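Local coordinates for kelch-like protein 7 (Homo sapiens, PDB 3II7) that serves as the substrate-specific adapter of a CUL3-based E3 ubiquitin ligase, represented here by its Kelch-repeat domain, at residues Trp236-Val250 and Phe256-Thr270. Numbering follows the deposited sequence. Where two conformers were deposited one is given.
Sequences WKGVTVKCAAVGSIV and FQGVGRLGHILEYNT. With EDO (1,2-ethanediol), chain J; EDO (1,2-ethanediol), chain K; EDO (1,2-ethanediol), chain I; EDO (1,2-ethanediol), chain F.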
loop_
_atom_site.group_PDB
_atom_site.type_symbol
_atom_site.label_atom_id
_atom_site.label_comp_id
_atom_site.label_asym_id
_atom_site.label_seq_id
_atom_site.Cartn_x
_atom_site.Cartn_y
_atom_site.Cartn_z
ATOM N N TRP A 236 -13.838 4.983 12.652
ATOM C CA TRP A 236 -12.625 5.172 13.423
ATOM C C TRP A 236 -11.843 6.284 12.749
ATOM O O TRP A 236 -11.700 6.286 11.513
ATOM C CB TRP A 236 -11.816 3.884 13.370
ATOM C CG TRP A 236 -10.457 3.907 14.046
ATOM C CD1 TRP A 236 -10.188 3.728 15.396
ATOM C CD2 TRP A 236 -9.198 4.015 13.405
ATOM N NE1 TRP A 236 -8.842 3.759 15.609
ATOM C CE2 TRP A 236 -8.205 3.945 14.413
ATOM C CE3 TRP A 236 -8.793 4.205 12.069
ATOM C CZ2 TRP A 236 -6.851 4.025 14.124
ATOM C CZ3 TRP A 236 -7.433 4.292 11.797
ATOM C CH2 TRP A 236 -6.489 4.204 12.822
ATOM N N LYS A 237 -11.318 7.191 13.540
ATOM C CA LYS A 237 -10.502 8.314 13.014
ATOM C C LYS A 237 -9.096 8.231 13.573
ATOM O O LYS A 237 -8.889 8.455 14.758
ATOM C CB LYS A 237 -11.130 9.638 13.422
ATOM C CG LYS A 237 -10.493 10.838 12.802
ATOM C CD LYS A 237 -11.405 12.058 12.840
ATOM C CE LYS A 237 -10.794 13.205 12.128
ATOM N NZ LYS A 237 -11.691 14.437 12.222
ATOM N N GLY A 238 -8.152 7.877 12.708
ATOM C CA GLY A 238 -6.750 7.789 13.075
ATOM C C GLY A 238 -5.887 8.441 12.003
ATOM O O GLY A 238 -6.389 9.211 11.181
ATOM N N VAL A 239 -4.604 8.111 11.993
ATOM C CA VAL A 239 -3.649 8.775 11.084
ATOM C C VAL A 239 -3.020 7.848 10.031
ATOM O O VAL A 239 -2.488 8.328 9.026
ATOM C CB VAL A 239 -2.553 9.527 11.875
ATOM C CG1 VAL A 239 -3.172 10.708 12.675
ATOM C CG2 VAL A 239 -1.730 8.572 12.798
ATOM N N THR A 240 -3.044 6.532 10.266
ATOM C CA THR A 240 -2.597 5.580 9.241
ATOM C C THR A 240 -3.584 4.428 9.137
ATOM O O THR A 240 -4.269 4.075 10.121
ATOM C CB THR A 240 -1.164 5.066 9.490
ATOM O OG1 THR A 240 -1.190 4.078 10.538
ATOM C CG2 THR A 240 -0.208 6.210 9.858
ATOM N N VAL A 241 -3.689 3.862 7.946
ATOM C CA VAL A 241 -4.496 2.661 7.785
ATOM C C VAL A 241 -3.805 1.653 6.922
ATOM O O VAL A 241 -3.042 1.969 6.035
ATOM C CB VAL A 241 -5.886 2.911 7.220
ATOM C CG1 VAL A 241 -6.815 3.562 8.275
ATOM C CG2 VAL A 241 -5.799 3.719 5.970
ATOM N N LYS A 242 -4.041 0.400 7.274
ATOM C CA LYS A 242 -3.527 -0.731 6.498
ATOM C C LYS A 242 -4.751 -1.458 5.998
ATOM O O LYS A 242 -5.508 -2.030 6.793
ATOM C CB LYS A 242 -2.659 -1.631 7.354
ATOM C CG LYS A 242 -1.424 -0.934 7.902
ATOM C CD LYS A 242 -0.467 -0.540 6.800
ATOM C CE LYS A 242 0.686 0.289 7.342
ATOM N NZ LYS A 242 0.317 1.718 7.672
ATOM N N CYS A 243 -4.963 -1.391 4.676
ATOM C CA CYS A 243 -6.222 -1.686 3.992
ATOM C C CYS A 243 -5.994 -2.640 2.822
ATOM O O CYS A 243 -4.984 -2.468 2.110
ATOM C CB CYS A 243 -6.748 -0.375 3.353
ATOM S SG CYS A 243 -7.266 0.932 4.472
ATOM N N ALA A 244 -6.961 -3.498 2.535
ATOM C CA ALA A 244 -6.947 -4.301 1.322
ATOM C C ALA A 244 -8.357 -4.710 0.954
ATOM O O ALA A 244 -9.184 -4.912 1.828
ATOM C CB ALA A 244 -6.060 -5.577 1.509
ATOM N N ALA A 245 -8.613 -4.870 -0.341
ATOM C CA ALA A 245 -9.911 -5.281 -0.810
ATOM C C ALA A 245 -9.880 -6.690 -1.364
ATOM O O ALA A 245 -8.920 -7.085 -2.077
ATOM C CB ALA A 245 -10.429 -4.302 -1.893
ATOM N N VAL A 246 -10.914 -7.472 -1.007
ATOM C CA VAL A 246 -11.145 -8.781 -1.587
ATOM C C VAL A 246 -12.607 -8.799 -2.012
ATOM O O VAL A 246 -13.518 -8.572 -1.178
ATOM C CB VAL A 246 -10.875 -9.920 -0.630
ATOM C CG1 VAL A 246 -11.230 -11.287 -1.286
ATOM C CG2 VAL A 246 -9.415 -9.927 -0.189
ATOM N N GLY A 247 -12.834 -9.036 -3.285
ATOM C CA GLY A 247 -14.173 -8.969 -3.821
ATOM C C GLY A 247 -14.703 -7.553 -3.674
ATOM O O GLY A 247 -14.002 -6.555 -4.023
ATOM N N SER A 248 -15.928 -7.454 -3.155
ATOM C CA SER A 248 -16.578 -6.163 -3.033
ATOM C C SER A 248 -16.335 -5.520 -1.652
ATOM O O SER A 248 -16.847 -4.444 -1.377
ATOM C CB SER A 248 -18.064 -6.287 -3.287
ATOM O OG SER A 248 -18.655 -7.204 -2.399
ATOM N N ILE A 249 -15.561 -6.179 -0.785
ATOM C CA ILE A 249 -15.344 -5.682 0.585
ATOM C C ILE A 249 -13.941 -5.110 0.776
ATOM O O ILE A 249 -12.941 -5.730 0.352
ATOM C CB ILE A 249 -15.551 -6.780 1.658
ATOM C CG1 ILE A 249 -16.864 -7.495 1.438
ATOM C CG2 ILE A 249 -15.443 -6.188 3.087
ATOM C CD1 ILE A 249 -18.129 -6.586 1.518
ATOM N N VAL A 250 -13.870 -3.934 1.399
ATOM C CA VAL A 250 -12.591 -3.346 1.803
ATOM C C VAL A 250 -12.387 -3.597 3.288
ATOM O O VAL A 250 -13.261 -3.291 4.099
ATOM C CB VAL A 250 -12.517 -1.839 1.547
ATOM C CG1 VAL A 250 -11.125 -1.294 2.009
ATOM C CG2 VAL A 250 -12.786 -1.539 0.037
ATOM N N PHE A 256 -2.790 3.088 13.014
ATOM C CA PHE A 256 -2.309 3.891 14.122
ATOM C C PHE A 256 -3.227 5.066 14.295
ATOM O O PHE A 256 -3.483 5.815 13.362
ATOM C CB PHE A 256 -0.886 4.383 13.850
ATOM C CG PHE A 256 -0.310 5.228 14.956
ATOM C CD1 PHE A 256 -0.341 4.782 16.260
ATOM C CD2 PHE A 256 0.251 6.471 14.692
ATOM C CE1 PHE A 256 0.187 5.551 17.295
ATOM C CE2 PHE A 256 0.793 7.241 15.722
ATOM C CZ PHE A 256 0.734 6.779 17.027
ATOM N N GLN A 257 -3.712 5.254 15.501
ATOM C CA GLN A 257 -4.686 6.305 15.757
ATOM C C GLN A 257 -4.040 7.666 15.907
ATOM O O GLN A 257 -4.658 8.661 15.537
ATOM C CB GLN A 257 -5.517 5.996 17.004
ATOM C CG GLN A 257 -6.798 6.841 17.119
ATOM C CD GLN A 257 -6.604 8.228 17.698
ATOM O OE1 GLN A 257 -5.682 8.479 18.484
ATOM N NE2 GLN A 257 -7.490 9.155 17.303
ATOM N N GLY A 258 -2.813 7.703 16.440
ATOM C CA GLY A 258 -2.214 8.933 16.949
ATOM C C GLY A 258 -1.795 8.739 18.402
ATOM O O GLY A 258 -0.692 9.119 18.790
ATOM N N VAL A 259 -2.662 8.133 19.207
ATOM C CA VAL A 259 -2.307 7.764 20.581
ATOM C C VAL A 259 -2.177 6.234 20.634
ATOM O O VAL A 259 -1.082 5.694 20.858
ATOM C CB VAL A 259 -3.349 8.287 21.602
ATOM C CG1 VAL A 259 -3.019 7.788 23.009
ATOM C CG2 VAL A 259 -3.419 9.847 21.582
ATOM N N GLY A 260 -3.282 5.545 20.374
ATOM C CA GLY A 260 -3.278 4.084 20.344
ATOM C C GLY A 260 -3.426 3.540 18.937
ATOM O O GLY A 260 -2.974 4.168 17.949
ATOM N N ARG A 261 -4.067 2.384 18.825
ATOM C CA ARG A 261 -4.213 1.722 17.539
ATOM C C ARG A 261 -5.643 1.278 17.316
ATOM O O ARG A 261 -6.465 1.205 18.261
ATOM C CB ARG A 261 -3.273 0.529 17.475
ATOM C CG ARG A 261 -3.618 -0.613 18.462
ATOM C CD ARG A 261 -2.595 -1.731 18.434
ATOM N NE ARG A 261 -3.036 -2.792 19.335
ATOM C CZ ARG A 261 -2.252 -3.588 20.042
ATOM N NH1 ARG A 261 -0.948 -3.472 19.999
ATOM N NH2 ARG A 261 -2.807 -4.515 20.820
ATOM N N LEU A 262 -5.945 0.958 16.071
ATOM C CA LEU A 262 -7.174 0.298 15.732
ATOM C C LEU A 262 -7.248 -1.021 16.475
ATOM O O LEU A 262 -6.286 -1.809 16.480
ATOM C CB LEU A 262 -7.257 0.051 14.229
ATOM C CG LEU A 262 -8.521 -0.599 13.687
ATOM C CD1 LEU A 262 -9.730 0.356 13.793
ATOM C CD2 LEU A 262 -8.330 -1.052 12.213
ATOM N N GLY A 263 -8.372 -1.238 17.155
ATOM C CA GLY A 263 -8.502 -2.397 18.012
ATOM C C GLY A 263 -9.178 -3.597 17.366
ATOM O O GLY A 263 -8.822 -4.746 17.661
ATOM N N HIS A 264 -10.203 -3.329 16.551
ATOM C CA HIS A 264 -10.965 -4.363 15.838
ATOM C C HIS A 264 -11.078 -3.980 14.391
ATOM O O HIS A 264 -11.089 -2.806 14.064
ATOM C CB HIS A 264 -12.347 -4.541 16.447
ATOM C CG HIS A 264 -12.315 -5.223 17.766
ATOM N ND1 HIS A 264 -12.039 -4.544 18.935
ATOM C CD2 HIS A 264 -12.436 -6.534 18.105
ATOM C CE1 HIS A 264 -12.032 -5.405 19.946
ATOM N NE2 HIS A 264 -12.260 -6.620 19.466
ATOM N N ILE A 265 -11.152 -4.969 13.507
ATOM C CA ILE A 265 -11.121 -4.685 12.088
ATOM C C ILE A 265 -12.360 -3.921 11.642
ATOM O O ILE A 265 -13.435 -4.023 12.254
ATOM C CB ILE A 265 -10.911 -5.974 11.199
ATOM C CG1 ILE A 265 -12.138 -6.864 11.205
ATOM C CG2 ILE A 265 -9.666 -6.784 11.663
ATOM C CD1 ILE A 265 -12.127 -7.931 10.120
ATOM N N LEU A 266 -12.203 -3.182 10.554
ATOM C CA LEU A 266 -13.298 -2.482 9.914
ATOM C C LEU A 266 -13.555 -3.119 8.537
ATOM O O LEU A 266 -12.621 -3.541 7.845
ATOM C CB LEU A 266 -12.947 -1.001 9.683
ATOM C CG LEU A 266 -12.455 -0.193 10.878
ATOM C CD1 LEU A 266 -12.156 1.236 10.480
ATOM C CD2 LEU A 266 -13.452 -0.235 12.084
ATOM N N GLU A 267 -14.820 -3.190 8.149
ATOM C CA GLU A 267 -15.196 -3.782 6.868
ATOM C C GLU A 267 -16.124 -2.826 6.152
ATOM O O GLU A 267 -17.083 -2.336 6.737
ATOM C CB GLU A 267 -15.895 -5.108 7.080
ATOM C CG GLU A 267 -15.108 -6.097 7.874
ATOM C CD GLU A 267 -15.889 -7.363 8.137
ATOM O OE1 GLU A 267 -16.199 -8.083 7.171
ATOM O OE2 GLU A 267 -16.146 -7.660 9.302
ATOM N N TYR A 268 -15.821 -2.561 4.883
ATOM C CA TYR A 268 -16.630 -1.657 4.043
ATOM C C TYR A 268 -17.228 -2.425 2.875
ATOM O O TYR A 268 -16.484 -3.019 2.080
ATOM C CB TYR A 268 -15.782 -0.511 3.520
ATOM C CG TYR A 268 -16.534 0.494 2.641
ATOM C CD1 TYR A 268 -17.589 1.236 3.139
ATOM C CD2 TYR A 268 -16.182 0.676 1.300
ATOM C CE1 TYR A 268 -18.267 2.140 2.336
ATOM C CE2 TYR A 268 -16.821 1.568 0.505
ATOM C CZ TYR A 268 -17.887 2.305 1.015
ATOM O OH TYR A 268 -18.548 3.161 0.165
ATOM N N ASN A 269 -18.553 -2.399 2.766
ATOM C CA ASN A 269 -19.228 -3.015 1.641
ATOM C C ASN A 269 -19.396 -1.959 0.542
ATOM O O ASN A 269 -20.213 -1.048 0.671
ATOM C CB ASN A 269 -20.577 -3.570 2.083
ATOM C CG ASN A 269 -21.274 -4.323 0.988
ATOM O OD1 ASN A 269 -21.113 -4.004 -0.183
ATOM N ND2 ASN A 269 -22.124 -5.273 1.362
ATOM N N THR A 270 -18.601 -2.073 -0.521
ATOM C CA THR A 270 -18.570 -1.059 -1.581
ATOM C C THR A 270 -19.911 -0.966 -2.324
ATOM O O THR A 270 -20.221 0.063 -2.897
ATOM C CB THR A 270 -17.449 -1.319 -2.596
ATOM O OG1 THR A 270 -17.620 -2.604 -3.196
ATOM C CG2 THR A 270 -16.056 -1.216 -1.948
HETATM C C1 EDO J . -11.723 6.571 17.407
HETATM O O1 EDO J . -12.291 7.261 16.296
HETATM C C2 EDO J . -10.231 6.771 17.390
HETATM O O2 EDO J . -9.911 8.165 17.423
HETATM C C1 EDO K . -6.442 11.291 14.746
HETATM O O1 EDO K . -5.252 11.430 15.547
HETATM C C2 EDO K . -7.161 12.622 14.574
HETATM O O2 EDO K . -6.212 13.629 14.212
HETATM C C1 EDO I . 2.988 3.636 12.248
HETATM O O1 EDO I . 2.653 2.685 13.258
HETATM C C2 EDO I . 1.758 3.961 11.422
HETATM O O2 EDO I . 1.278 2.817 10.645
HETATM C C1 EDO F . -7.206 -3.936 -4.647
HETATM O O1 EDO F . -6.276 -2.865 -4.997
HETATM C C2 EDO F . -6.613 -4.867 -3.587
HETATM O O2 EDO F . -6.539 -4.261 -2.280
HETATM O O HOH W 1 -8.032 3.396 18.301
HETATM O O HOH W 2 -20.926 -6.498 -1.481
#
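The carbonyl oxygen of Phe-256 takes two backbone N-H groups in its own plane, from Val-239 N at 2.9 Å and from Thr-240. The neighbouring Phe-256 N donates to Thr-240 OG1 (3.1 Å), so Thr-240 grips this residue with both its amide and its hydroxyl. Beside these bonds the side chains of Val-239 and Phe-256 lie alongside each other, CG2 of the valine 3.5 Å from CD2 of the ring. Gln-257, bent at chi2 (-82°), turns its amide back so that NE2 reaches Lys-237 O nearly head-on; OE1 accepts from Val-259 N, and the two bonds together are consistent with this orientation of the amide. The indole of Trp-236 is covered on both faces: Leu-262 CD1 sits over one in a CH-pi contact, 3.6 Å from the centroid of the five-membered ring, and Gly-238 N lies over the other, toward the rim. A water links Trp-236 NE1 to Arg-261 O. In the six-bladed Kelch beta-propeller, 236-241 leads from the preceding blade into the edge strand 242-246 of a four-stranded antiparallel blade, and 256-263 connects its hairpin strands 249-254 and 264-269. At the other end of that hairpin Val-250 and Tyr-268 form a hydrogen-bonded pair, with Val-250 CG2 near the plane of the tyrosine ring at its edge; Tyr-268 OH goes on to Asp-273. On the other sheet face Ile-249 CD1 packs on Asn-269 CA (3.7 Å). Beyond them Ser-248 O receives both Thr-270 N and Thr-270 OG1, the hydroxyl at 2.7 Å, a chi1 of 59° swinging it back over the main chain.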